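Local coordinates for solute-binding protein (Thermoactinomyces vulgaris, PDB 2ZYO) that binds maltotetraose and probably captures cyclodextrins and maltodextrins outside the membrane for uptake by a transporter, at residues N158-Q163 and E221-Q226; E170-Y175 and Q226-D231; Y178-A183 and N213-W218; E361-A366 and Q379-A384. All coordinates share one frame; numbering follows the deposited sequence.

Contact 1: N158-Q163 and E221-Q226; sequences NKPDEQ and EARLPQ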
# COMPACT_ATOMS: atom_id res chain seq x y z
N ASN A 158 12.87 -18.53 17.50
CA ASN A 158 13.29 -18.78 16.11
C ASN A 158 14.31 -19.91 16.01
O ASN A 158 15.42 -19.82 16.56
CB ASN A 158 13.82 -17.50 15.45
CG ASN A 158 12.71 -16.50 15.11
OD1 ASN A 158 11.54 -16.72 15.41
ND2 ASN A 158 13.09 -15.39 14.48
N LYS A 159 13.91 -20.98 15.33
CA LYS A 159 14.74 -22.18 15.16
C LYS A 159 14.83 -22.56 13.68
O LYS A 159 14.07 -23.41 13.21
CB LYS A 159 14.15 -23.35 15.95
CG LYS A 159 14.12 -23.17 17.46
CD LYS A 159 13.37 -24.31 18.15
CE LYS A 159 11.86 -24.11 18.10
NZ LYS A 159 11.13 -25.17 18.86
N PRO A 160 15.76 -21.93 12.94
CA PRO A 160 15.90 -22.16 11.50
C PRO A 160 16.18 -23.61 11.11
O PRO A 160 15.75 -24.04 10.03
CB PRO A 160 17.09 -21.26 11.11
CG PRO A 160 17.80 -20.96 12.39
CD PRO A 160 16.74 -20.94 13.44
N ASP A 161 16.86 -24.36 11.97
CA ASP A 161 17.19 -25.77 11.71
C ASP A 161 15.96 -26.68 11.65
O ASP A 161 16.00 -27.73 11.01
CB ASP A 161 18.17 -26.29 12.77
CG ASP A 161 19.58 -25.77 12.57
OD1 ASP A 161 20.14 -25.94 11.46
OD2 ASP A 161 20.13 -25.19 13.52
N GLU A 162 14.89 -26.26 12.32
CA GLU A 162 13.66 -27.06 12.38
C GLU A 162 12.52 -26.39 11.61
O GLU A 162 11.38 -26.86 11.65
CB GLU A 162 13.27 -27.32 13.84
CG GLU A 162 14.29 -28.15 14.61
CD GLU A 162 13.89 -28.41 16.06
OE1 GLU A 162 13.26 -27.52 16.68
OE2 GLU A 162 14.22 -29.49 16.58
N GLN A 163 12.85 -25.29 10.92
CA GLN A 163 11.88 -24.51 10.14
C GLN A 163 10.71 -24.02 11.00
O GLN A 163 9.57 -23.96 10.55
CB GLN A 163 11.38 -25.31 8.92
CG GLN A 163 12.48 -25.86 8.02
CD GLN A 163 13.28 -24.78 7.33
OE1 GLN A 163 12.75 -23.75 6.92
NE2 GLN A 163 14.59 -25.01 7.19
N GLU A 221 20.77 -11.90 15.45
CA GLU A 221 20.23 -12.34 16.74
C GLU A 221 18.96 -13.19 16.62
O GLU A 221 18.77 -14.14 17.38
CB GLU A 221 19.96 -11.14 17.66
CG GLU A 221 21.21 -10.36 18.06
CD GLU A 221 20.90 -9.23 19.03
OE1 GLU A 221 19.97 -9.38 19.86
OE2 GLU A 221 21.59 -8.19 18.97
N ALA A 222 18.09 -12.83 15.68
CA ALA A 222 16.81 -13.54 15.50
C ALA A 222 16.89 -14.65 14.45
O ALA A 222 15.89 -15.28 14.13
CB ALA A 222 15.69 -12.55 15.18
N ARG A 223 18.10 -14.87 13.93
CA ARG A 223 18.42 -16.02 13.08
C ARG A 223 17.54 -16.23 11.84
O ARG A 223 17.29 -17.36 11.43
CB ARG A 223 18.48 -17.31 13.93
CG ARG A 223 19.50 -17.27 15.06
CD ARG A 223 19.46 -18.53 15.92
NE ARG A 223 18.19 -18.67 16.64
CZ ARG A 223 17.95 -18.21 17.87
NH1 ARG A 223 18.89 -17.56 18.55
NH2 ARG A 223 16.76 -18.40 18.42
N LEU A 224 17.06 -15.13 11.25
CA LEU A 224 16.28 -15.22 10.02
C LEU A 224 17.14 -15.69 8.84
O LEU A 224 18.33 -15.36 8.78
CB LEU A 224 15.61 -13.87 9.68
CG LEU A 224 14.51 -13.32 10.60
CD1 LEU A 224 13.75 -12.22 9.87
CD2 LEU A 224 13.54 -14.40 11.06
N PRO A 225 16.55 -16.48 7.92
CA PRO A 225 17.28 -16.93 6.73
C PRO A 225 17.79 -15.74 5.93
O PRO A 225 17.02 -14.86 5.57
CB PRO A 225 16.23 -17.70 5.93
CG PRO A 225 15.20 -18.09 6.93
CD PRO A 225 15.17 -16.99 7.94
N GLN A 226 19.09 -15.73 5.64
CA GLN A 226 19.76 -14.55 5.10
C GLN A 226 19.47 -14.25 3.62
O GLN A 226 19.90 -13.21 3.11
CB GLN A 226 21.27 -14.60 5.39
CG GLN A 226 21.59 -14.49 6.88
CD GLN A 226 23.03 -14.83 7.23
OE1 GLN A 226 23.95 -14.56 6.46
NE2 GLN A 226 23.22 -15.44 8.39
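Asn-158 and Arg-223 hold this contact together, each just past the end of a helix, and they work through different parts of Asn-158. Arg-223 approaches the backbone carbonyl side-on: NH2 lies 2.7 Å from Asn-158 O and NE 3.0 Å from the same oxygen, which sits at the edge of the guanidinium and almost exactly in its plane. NH2 comes in on a lone pair, whereas NE is tilted away from the carbonyl plane by 29°. A bend at chi3 (-65°) turns the arginine chain so that both nitrogens face this one acceptor. NH2 also bonds to Lys-155 O in helix 147-157.

The amide of Asn-158 is the tightly packed part. Its ND2 donates to Ala-222 O at 2.8 Å in a nearly straight bond (167°), with the acceptor in the amide plane, and Leu-224 CD2 comes within 3.6 Å of the same nitrogen. Gly-166 N and Val-167 O take up OD1 and ND2 as well, which leaves the buried amide little freedom to turn.

The looser, more solvent-facing side is formed by Pro-160 and Arg-223. Here Pro-160 crosses the Arg-223 chain at about a right angle, CG against Arg-223 CB at 4.0 Å, with the exposed arginine beyond it.

Together the two loops join the C-terminal ends of helices 147-157 and 206-220. Ala-222 rests on Phe-151 and Ala-154 of the first helix, Leu-224 reaches back to Trp-218 and Phe-219 of the second, and the start of strand 165-169 packs against the pair, with Tyr-165 against Asn-158 and Pro-160.

Contact 2: E170-Y175 and Q226-D231; sequences EANNFY and QSLKAD. With GLC (alpha-D-glucopyranose), chain B; GLC (alpha-D-glucopyranose), chain C.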
# COMPACT_ATOMS: atom_id res chain seq x y z
N GLU A 170 9.73 -10.61 5.84
CA GLU A 170 10.66 -10.18 4.80
C GLU A 170 11.56 -9.05 5.29
O GLU A 170 11.44 -7.90 4.83
CB GLU A 170 9.90 -9.74 3.54
CG GLU A 170 9.46 -10.88 2.66
CD GLU A 170 9.03 -10.39 1.29
OE1 GLU A 170 9.89 -9.86 0.55
OE2 GLU A 170 7.84 -10.53 0.96
N ALA A 171 12.46 -9.38 6.20
CA ALA A 171 13.34 -8.40 6.85
C ALA A 171 14.45 -7.88 5.93
O ALA A 171 15.25 -7.04 6.34
CB ALA A 171 13.92 -8.97 8.14
N ASN A 172 14.49 -8.39 4.70
CA ASN A 172 15.43 -7.91 3.69
C ASN A 172 14.74 -7.06 2.62
O ASN A 172 15.30 -6.81 1.55
CB ASN A 172 16.20 -9.08 3.06
CG ASN A 172 15.28 -10.12 2.43
OD1 ASN A 172 14.05 -10.01 2.48
ND2 ASN A 172 15.88 -11.15 1.84
N ASN A 173 13.53 -6.62 2.93
CA ASN A 173 12.70 -5.85 2.01
C ASN A 173 12.24 -4.57 2.71
O ASN A 173 11.53 -4.63 3.71
CB ASN A 173 11.49 -6.69 1.57
CG ASN A 173 10.66 -6.04 0.48
OD1 ASN A 173 10.60 -4.81 0.36
ND2 ASN A 173 10.00 -6.87 -0.32
N PHE A 174 12.67 -3.43 2.17
CA PHE A 174 12.40 -2.11 2.77
C PHE A 174 10.92 -1.80 2.92
O PHE A 174 10.52 -1.07 3.84
CB PHE A 174 13.11 -1.02 1.96
CG PHE A 174 12.93 0.38 2.51
CD1 PHE A 174 13.43 0.72 3.76
CD2 PHE A 174 12.29 1.35 1.76
CE1 PHE A 174 13.28 2.01 4.27
CE2 PHE A 174 12.13 2.65 2.25
CZ PHE A 174 12.63 2.98 3.51
N TYR A 175 10.08 -2.34 2.03
CA TYR A 175 8.64 -2.17 2.18
C TYR A 175 8.18 -2.65 3.56
O TYR A 175 7.33 -2.02 4.20
CB TYR A 175 7.86 -2.88 1.06
CG TYR A 175 6.37 -2.78 1.29
CD1 TYR A 175 5.67 -1.64 0.90
CD2 TYR A 175 5.67 -3.79 1.94
CE1 TYR A 175 4.31 -1.52 1.13
CE2 TYR A 175 4.30 -3.68 2.18
CZ TYR A 175 3.63 -2.54 1.78
OH TYR A 175 2.28 -2.43 2.02
N GLN A 226 19.09 -15.73 5.64
CA GLN A 226 19.76 -14.55 5.10
C GLN A 226 19.47 -14.25 3.62
O GLN A 226 19.90 -13.21 3.11
CB GLN A 226 21.27 -14.60 5.39
CG GLN A 226 21.59 -14.49 6.88
CD GLN A 226 23.03 -14.83 7.23
OE1 GLN A 226 23.95 -14.56 6.46
NE2 GLN A 226 23.22 -15.44 8.39
N SER A 227 18.74 -15.13 2.96
CA SER A 227 18.32 -14.92 1.57
C SER A 227 16.83 -15.21 1.37
O SER A 227 16.42 -15.70 0.31
CB SER A 227 19.19 -15.76 0.62
OG SER A 227 20.56 -15.46 0.79
N LEU A 228 16.03 -14.88 2.38
CA LEU A 228 14.60 -15.18 2.38
C LEU A 228 13.82 -14.38 1.33
O LEU A 228 14.25 -13.30 0.91
CB LEU A 228 14.00 -14.99 3.78
CG LEU A 228 13.92 -13.59 4.40
CD1 LEU A 228 12.69 -12.84 3.92
CD2 LEU A 228 13.92 -13.66 5.92
N LYS A 229 12.68 -14.94 0.92
CA LYS A 229 11.76 -14.27 0.00
C LYS A 229 10.33 -14.39 0.54
O LYS A 229 10.11 -15.01 1.58
CB LYS A 229 11.86 -14.90 -1.40
CG LYS A 229 13.00 -14.36 -2.26
CD LYS A 229 12.52 -13.32 -3.29
CE LYS A 229 12.30 -11.93 -2.69
NZ LYS A 229 13.57 -11.28 -2.24
N ALA A 230 9.38 -13.78 -0.17
CA ALA A 230 7.97 -13.83 0.22
C ALA A 230 7.47 -15.26 0.45
O ALA A 230 6.75 -15.53 1.41
CB ALA A 230 7.10 -13.13 -0.82
N ASP A 231 7.88 -16.17 -0.43
CA ASP A 231 7.43 -17.56 -0.35
C ASP A 231 7.98 -18.31 0.87
O ASP A 231 7.33 -19.22 1.38
CB ASP A 231 7.78 -18.33 -1.62
CG ASP A 231 7.04 -19.64 -1.72
OD1 ASP A 231 5.83 -19.62 -2.02
OD2 ASP A 231 7.67 -20.69 -1.48
C1 GLC B . 6.40 -2.58 -2.70
C2 GLC B . 6.32 -1.64 -3.91
C3 GLC B . 7.18 -2.18 -5.05
C4 GLC B . 8.62 -2.40 -4.57
C5 GLC B . 8.63 -3.30 -3.33
C6 GLC B . 10.01 -3.45 -2.72
O2 GLC B . 4.98 -1.53 -4.34
O3 GLC B . 7.17 -1.27 -6.13
O4 GLC B . 9.39 -3.00 -5.60
O5 GLC B . 7.76 -2.76 -2.30
O6 GLC B . 10.40 -4.81 -2.66
C1 GLC C . 2.72 -6.14 -1.26
C2 GLC C . 2.32 -4.72 -1.75
C3 GLC C . 3.40 -4.07 -2.64
C4 GLC C . 4.80 -4.25 -2.05
C5 GLC C . 5.03 -5.72 -1.72
C6 GLC C . 6.41 -5.98 -1.13
O1 GLC C . 2.62 -7.08 -2.27
O2 GLC C . 1.08 -4.78 -2.46
O3 GLC C . 3.12 -2.68 -2.77
O4 GLC C . 5.78 -3.80 -3.01
O5 GLC C . 4.06 -6.16 -0.76
O6 GLC C . 7.31 -6.48 -2.11
O HOH W 1 12.58 -10.05 0.15
O HOH W 2 18.75 -11.18 1.19
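Glu-170 and Lys-229 bring the two backbones closest, their CA atoms 6.4 Å apart. From Glu-170 to Asn-173 the chain makes a type I beta turn that leads into helix 174-183; on the other side Lys-229 is the N-cap of helix 230-238.

Asn-172 carries the bond across: ND2 reaches Leu-228 O at 2.9 Å, almost straight at 170°. With chi1 at 57°, CG is wedged between the backbone N and the carbonyl carbon, which turns the amide toward that oxygen. Leu-228 CD1 packs against the turn, 3.5 Å from both Glu-170 CA and Asn-172 OD1. A water joins Glu-170 OE1, Asn-172 OD1 and Lys-229 NZ, bridging opposite charges. Glu-170 OE2 touches Ala-230 CB at 3.2 Å, yet the buried Ala-230 N has no hydrogen-bond partner; the nearby helix start may still ease the negative charge.

Glu-170 OE1 is then second-shell to the sugar. Asn-173 ND2 meets it from above the carboxylate plane at 3.1 Å, which helps fix the amide whose OD1 accepts from the chain B glucose O6 at 3.0 Å and caps Tyr-175 N. The same ND2 donates to the chain C glucose O6 at 3.3 Å, and that glucose lies over the Tyr-175 ring, C4 above its centre. Aromatic stacking on glucose, with hydrogen bonds to its hydroxyls, is as expected for a maltodextrin-binding protein.

Contact 3: Y178-A183 and N213-W218; sequences YFLFAA and NEVQKW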
# COMPACT_ATOMS: atom_id res chain seq x y z
N TYR A 178 10.21 -0.78 6.77
CA TYR A 178 10.04 0.67 6.89
C TYR A 178 9.77 1.13 8.33
O TYR A 178 10.35 2.13 8.77
CB TYR A 178 8.95 1.19 5.96
CG TYR A 178 8.74 2.69 6.10
CD1 TYR A 178 9.72 3.59 5.67
CD2 TYR A 178 7.57 3.20 6.66
CE1 TYR A 178 9.53 4.96 5.80
CE2 TYR A 178 7.38 4.57 6.80
CZ TYR A 178 8.37 5.44 6.36
OH TYR A 178 8.19 6.80 6.49
N PHE A 179 8.92 0.40 9.05
CA PHE A 179 8.56 0.79 10.41
C PHE A 179 9.78 0.92 11.33
O PHE A 179 9.79 1.76 12.23
CB PHE A 179 7.48 -0.13 11.02
CG PHE A 179 8.00 -1.44 11.56
CD1 PHE A 179 8.25 -1.59 12.92
CD2 PHE A 179 8.21 -2.52 10.71
CE1 PHE A 179 8.72 -2.80 13.43
CE2 PHE A 179 8.68 -3.74 11.21
CZ PHE A 179 8.93 -3.88 12.57
N LEU A 180 10.80 0.10 11.07
CA LEU A 180 12.05 0.17 11.84
C LEU A 180 12.82 1.46 11.57
O LEU A 180 13.42 2.03 12.47
CB LEU A 180 12.93 -1.05 11.56
CG LEU A 180 12.38 -2.42 11.96
CD1 LEU A 180 13.22 -3.55 11.38
CD2 LEU A 180 12.28 -2.56 13.48
N PHE A 181 12.79 1.91 10.31
CA PHE A 181 13.43 3.16 9.93
C PHE A 181 12.64 4.37 10.43
O PHE A 181 13.21 5.30 11.00
CB PHE A 181 13.62 3.23 8.41
CG PHE A 181 14.66 2.27 7.89
CD1 PHE A 181 15.96 2.71 7.66
CD2 PHE A 181 14.35 0.94 7.65
CE1 PHE A 181 16.94 1.84 7.18
CE2 PHE A 181 15.32 0.05 7.17
CZ PHE A 181 16.62 0.50 6.94
N ALA A 182 11.32 4.32 10.25
CA ALA A 182 10.43 5.39 10.72
C ALA A 182 10.51 5.58 12.23
O ALA A 182 10.45 6.72 12.72
CB ALA A 182 8.99 5.11 10.29
N ALA A 183 10.66 4.48 12.97
CA ALA A 183 10.81 4.52 14.43
C ALA A 183 11.99 5.37 14.87
O ALA A 183 11.95 6.01 15.92
CB ALA A 183 10.94 3.10 14.97
N ASN A 213 20.43 -0.94 11.69
CA ASN A 213 20.96 -1.70 12.83
C ASN A 213 19.92 -2.67 13.39
O ASN A 213 20.26 -3.77 13.83
CB ASN A 213 21.45 -0.77 13.93
CG ASN A 213 22.77 -0.10 13.59
OD1 ASN A 213 23.42 -0.43 12.61
ND2 ASN A 213 23.17 0.86 14.42
N GLU A 214 18.66 -2.25 13.38
CA GLU A 214 17.56 -3.12 13.80
C GLU A 214 17.36 -4.26 12.80
O GLU A 214 17.19 -5.41 13.19
CB GLU A 214 16.26 -2.34 13.97
CG GLU A 214 16.28 -1.30 15.10
CD GLU A 214 16.02 -1.88 16.48
OE1 GLU A 214 16.30 -3.08 16.71
OE2 GLU A 214 15.53 -1.13 17.35
N VAL A 215 17.40 -3.92 11.51
CA VAL A 215 17.32 -4.92 10.43
C VAL A 215 18.40 -5.99 10.61
O VAL A 215 18.11 -7.19 10.56
CB VAL A 215 17.46 -4.24 9.04
CG1 VAL A 215 17.61 -5.29 7.93
CG2 VAL A 215 16.27 -3.33 8.76
N GLN A 216 19.63 -5.55 10.84
CA GLN A 216 20.77 -6.43 11.07
C GLN A 216 20.52 -7.43 12.20
O GLN A 216 20.85 -8.61 12.09
CB GLN A 216 22.03 -5.61 11.35
CG GLN A 216 23.32 -6.42 11.38
CD GLN A 216 24.54 -5.55 11.63
OE1 GLN A 216 24.54 -4.69 12.51
NE2 GLN A 216 25.59 -5.78 10.84
N LYS A 217 19.92 -6.94 13.29
CA LYS A 217 19.63 -7.77 14.46
C LYS A 217 18.71 -8.96 14.14
O LYS A 217 18.81 -10.01 14.77
CB LYS A 217 19.04 -6.93 15.59
CG LYS A 217 20.07 -6.09 16.34
CD LYS A 217 19.41 -5.05 17.23
CE LYS A 217 18.66 -5.67 18.39
NZ LYS A 217 17.88 -4.65 19.14
N TRP A 218 17.82 -8.78 13.17
CA TRP A 218 16.93 -9.86 12.75
C TRP A 218 17.68 -11.04 12.15
O TRP A 218 17.20 -12.18 12.18
CB TRP A 218 15.85 -9.34 11.79
CG TRP A 218 14.74 -8.67 12.53
CD1 TRP A 218 14.60 -7.34 12.78
CD2 TRP A 218 13.62 -9.32 13.15
NE1 TRP A 218 13.45 -7.11 13.50
CE2 TRP A 218 12.83 -8.31 13.75
CE3 TRP A 218 13.20 -10.65 13.25
CZ2 TRP A 218 11.65 -8.59 14.44
CZ3 TRP A 218 12.02 -10.93 13.94
CH2 TRP A 218 11.26 -9.90 14.52
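Leu-180 and Glu-214 mark where two helices of a solute-binding-protein lobe pack together, running in broadly opposite directions but strongly inclined, their short axes 9.7 Å apart at an angle of 140°. Leu-180 is the side chain that meets three residues of the partner helix, and it is worth following outward.

Its CB points at the other helix and lies 4.3 Å from Glu-214 CB. CG comes next; on its own helix it rests over one face of the Phe-179 ring, offset toward the rim. Since CG sits anti to the carbonyl carbon (chi1 -63°), the two methyls at the tip spread over the partner helix. CD2 takes the Glu-214 side, 4.0 Å from its CB. CD1 touches both Val-215 and Trp-218, with Val-215 CG2 at 4.0 Å and Trp-218 NE1 at 4.1 Å.

Val-215 CG2 is shared. One helical position on from Leu-180, Phe-181 brings CE2 to within 3.9 Å of it, so this one methyl touches both the leucine and the phenylalanine. Phe-181 in turn stands edge-to-face with Phe-174, and so ties the contact to the start of its own helix.

The two polar groups bordering the patch, the indole N-H and the Glu-214 carboxylate, have partners. Trp-218 NE1 is hydrogen-bonded to Tyr-147 OH of helix 147-157, a helix that also touches Leu-180. Glu-214 bends away at chi2 (-82°), carrying its carboxylate clear of the leucine: OE2 makes a salt bridge with Lys-184, just beyond 178-183, while Lys-217 NZ meets Glu-214 OE1 at 3.3 Å, on the syn side but well out of the carboxylate plane.

Contact 4: E361-A366 and Q379-A384; sequences EPINNA and QALNDA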
# COMPACT_ATOMS: atom_id res chain seq x y z
N GLU A 361 15.22 -1.02 -5.52
CA GLU A 361 16.31 -1.95 -5.85
C GLU A 361 17.57 -1.74 -4.98
O GLU A 361 18.00 -2.69 -4.31
CB GLU A 361 16.64 -1.90 -7.36
CG GLU A 361 17.67 -2.92 -7.83
CD GLU A 361 18.13 -2.70 -9.26
OE1 GLU A 361 17.30 -2.27 -10.10
OE2 GLU A 361 19.31 -2.94 -9.56
N PRO A 362 18.16 -0.53 -4.98
CA PRO A 362 19.34 -0.25 -4.15
C PRO A 362 19.12 -0.44 -2.65
O PRO A 362 19.99 -0.98 -1.97
CB PRO A 362 19.66 1.22 -4.46
CG PRO A 362 18.98 1.51 -5.74
CD PRO A 362 17.77 0.66 -5.78
N ILE A 363 17.97 -0.00 -2.13
CA ILE A 363 17.72 -0.13 -0.69
C ILE A 363 17.53 -1.59 -0.26
O ILE A 363 18.00 -1.99 0.81
CB ILE A 363 16.57 0.80 -0.17
CG1 ILE A 363 16.59 0.89 1.37
CG2 ILE A 363 15.21 0.34 -0.66
CD1 ILE A 363 17.82 1.58 1.94
N ASN A 364 16.87 -2.38 -1.11
CA ASN A 364 16.69 -3.80 -0.83
C ASN A 364 18.00 -4.57 -0.94
O ASN A 364 18.26 -5.47 -0.14
CB ASN A 364 15.61 -4.41 -1.74
CG ASN A 364 14.22 -3.89 -1.42
OD1 ASN A 364 13.96 -3.41 -0.31
ND2 ASN A 364 13.32 -3.99 -2.39
N ASN A 365 18.82 -4.21 -1.92
CA ASN A 365 20.17 -4.77 -2.04
C ASN A 365 21.00 -4.47 -0.80
O ASN A 365 21.71 -5.34 -0.30
CB ASN A 365 20.87 -4.24 -3.30
CG ASN A 365 20.31 -4.83 -4.58
OD1 ASN A 365 19.46 -5.72 -4.56
ND2 ASN A 365 20.79 -4.33 -5.71
N ALA A 366 20.88 -3.24 -0.29
CA ALA A 366 21.53 -2.85 0.95
C ALA A 366 21.10 -3.73 2.13
O ALA A 366 21.93 -4.10 2.96
CB ALA A 366 21.26 -1.38 1.26
N GLN A 379 27.99 1.36 5.55
CA GLN A 379 28.57 1.12 4.23
C GLN A 379 27.50 0.80 3.19
O GLN A 379 27.53 1.34 2.08
CB GLN A 379 29.60 -0.02 4.29
CG GLN A 379 30.89 0.30 5.04
CD GLN A 379 31.72 -0.94 5.36
OE1 GLN A 379 31.19 -2.05 5.47
NE2 GLN A 379 33.03 -0.75 5.51
N ALA A 380 26.57 -0.08 3.55
CA ALA A 380 25.51 -0.50 2.64
C ALA A 380 24.57 0.65 2.28
O ALA A 380 24.18 0.79 1.12
CB ALA A 380 24.73 -1.67 3.23
N LEU A 381 24.23 1.47 3.28
CA LEU A 381 23.34 2.60 3.06
C LEU A 381 24.00 3.70 2.23
O LEU A 381 23.37 4.28 1.35
CB LEU A 381 22.82 3.17 4.38
CG LEU A 381 21.83 2.31 5.18
CD1 LEU A 381 21.55 2.97 6.52
CD2 LEU A 381 20.54 2.06 4.41
N ASN A 382 25.27 3.97 2.52
CA ASN A 382 26.04 4.94 1.74
C ASN A 382 26.11 4.55 0.27
O ASN A 382 25.91 5.40 -0.61
CB ASN A 382 27.45 5.11 2.32
CG ASN A 382 27.48 6.03 3.52
OD1 ASN A 382 26.52 6.75 3.80
ND2 ASN A 382 28.60 6.01 4.25
N ASP A 383 26.38 3.27 0.01
CA ASP A 383 26.42 2.74 -1.35
C ASP A 383 25.06 2.81 -2.03
O ASP A 383 24.97 3.18 -3.20
CB ASP A 383 26.92 1.29 -1.34
CG ASP A 383 28.41 1.18 -1.06
OD1 ASP A 383 29.09 2.22 -0.95
OD2 ASP A 383 28.90 0.04 -0.95
N ALA A 384 24.01 2.45 -1.30
CA ALA A 384 22.65 2.45 -1.84
C ALA A 384 22.19 3.84 -2.25
O ALA A 384 21.61 4.01 -3.33
CB ALA A 384 21.67 1.84 -0.84
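The flat groups where Pro-362 meets Ala-384 are backbone peptides; no aromatic ring or side-chain amide enters the contact. Alanine and proline carbons press on their carbonyl oxygens from both helices. Ala-384 CB lies 3.5 Å from Pro-362 O, and Pro-362 CB answers at 3.6 Å from Ala-384 O. One turn along, the exchange is repeated: Ala-366 CB is 3.6 Å from Ala-380 O, and Ala-380 CB lies near Ala-366 O. The amide of Asn-364 is turned elsewhere, its ND2 making a weak bond to a glucose O6.

Small residues allow this closeness. The helices run antiparallel at 165° with their short axes 8.8 Å apart, and the CA atoms of Pro-362 and Ala-384 come within 4.9 Å, as do those of Ala-366 and Ala-380. Ala-384 CB is also 3.9 Å from Ala-366 CB, fitting between the two turns of the opposite helix.

Longer side chains close one flank. Ile-363 has CG1 anti to its nitrogen (chi1 -166°), which carries CD1 across to Leu-381 CD2 at 3.7 Å, where the two chains meet by their end methyls. Leu-381 then packs on Ala-208, Val-209 and Met-212 of helix 206-220, and Ile-363 on Met-388 and Leu-203.

No hydrogen bond or charge pair spans the interface, and Pro-362 O and Ala-380 O are already used within their own helices. The pairing therefore rests on apolar contact and close fit, with Asn-364 pointing away from this interface on the same helix.

Overall arrangement
Going from the N terminus, contact 1 opens at 158-163, contact 2 at 170-175 and contact 3 at 178-183. Contact 3 closes first, at 213-218, within the loops of the other two. Contact 1 then closes at 221-226 and contact 2 at 226-231; these two cross and share Gln-226, and Leu-224 packs on Ala-171 between them. Strand 165-169 and helices 147-157, 174-183, 206-220 and 230-238 are thus bound together on one side of the chain's centre. Contact 4 follows in series as a short antiparallel helical pair, 361-366 with 379-384. Phe-174 N to Asn-364 OD1 joins it to contact 2 at the sugar pocket.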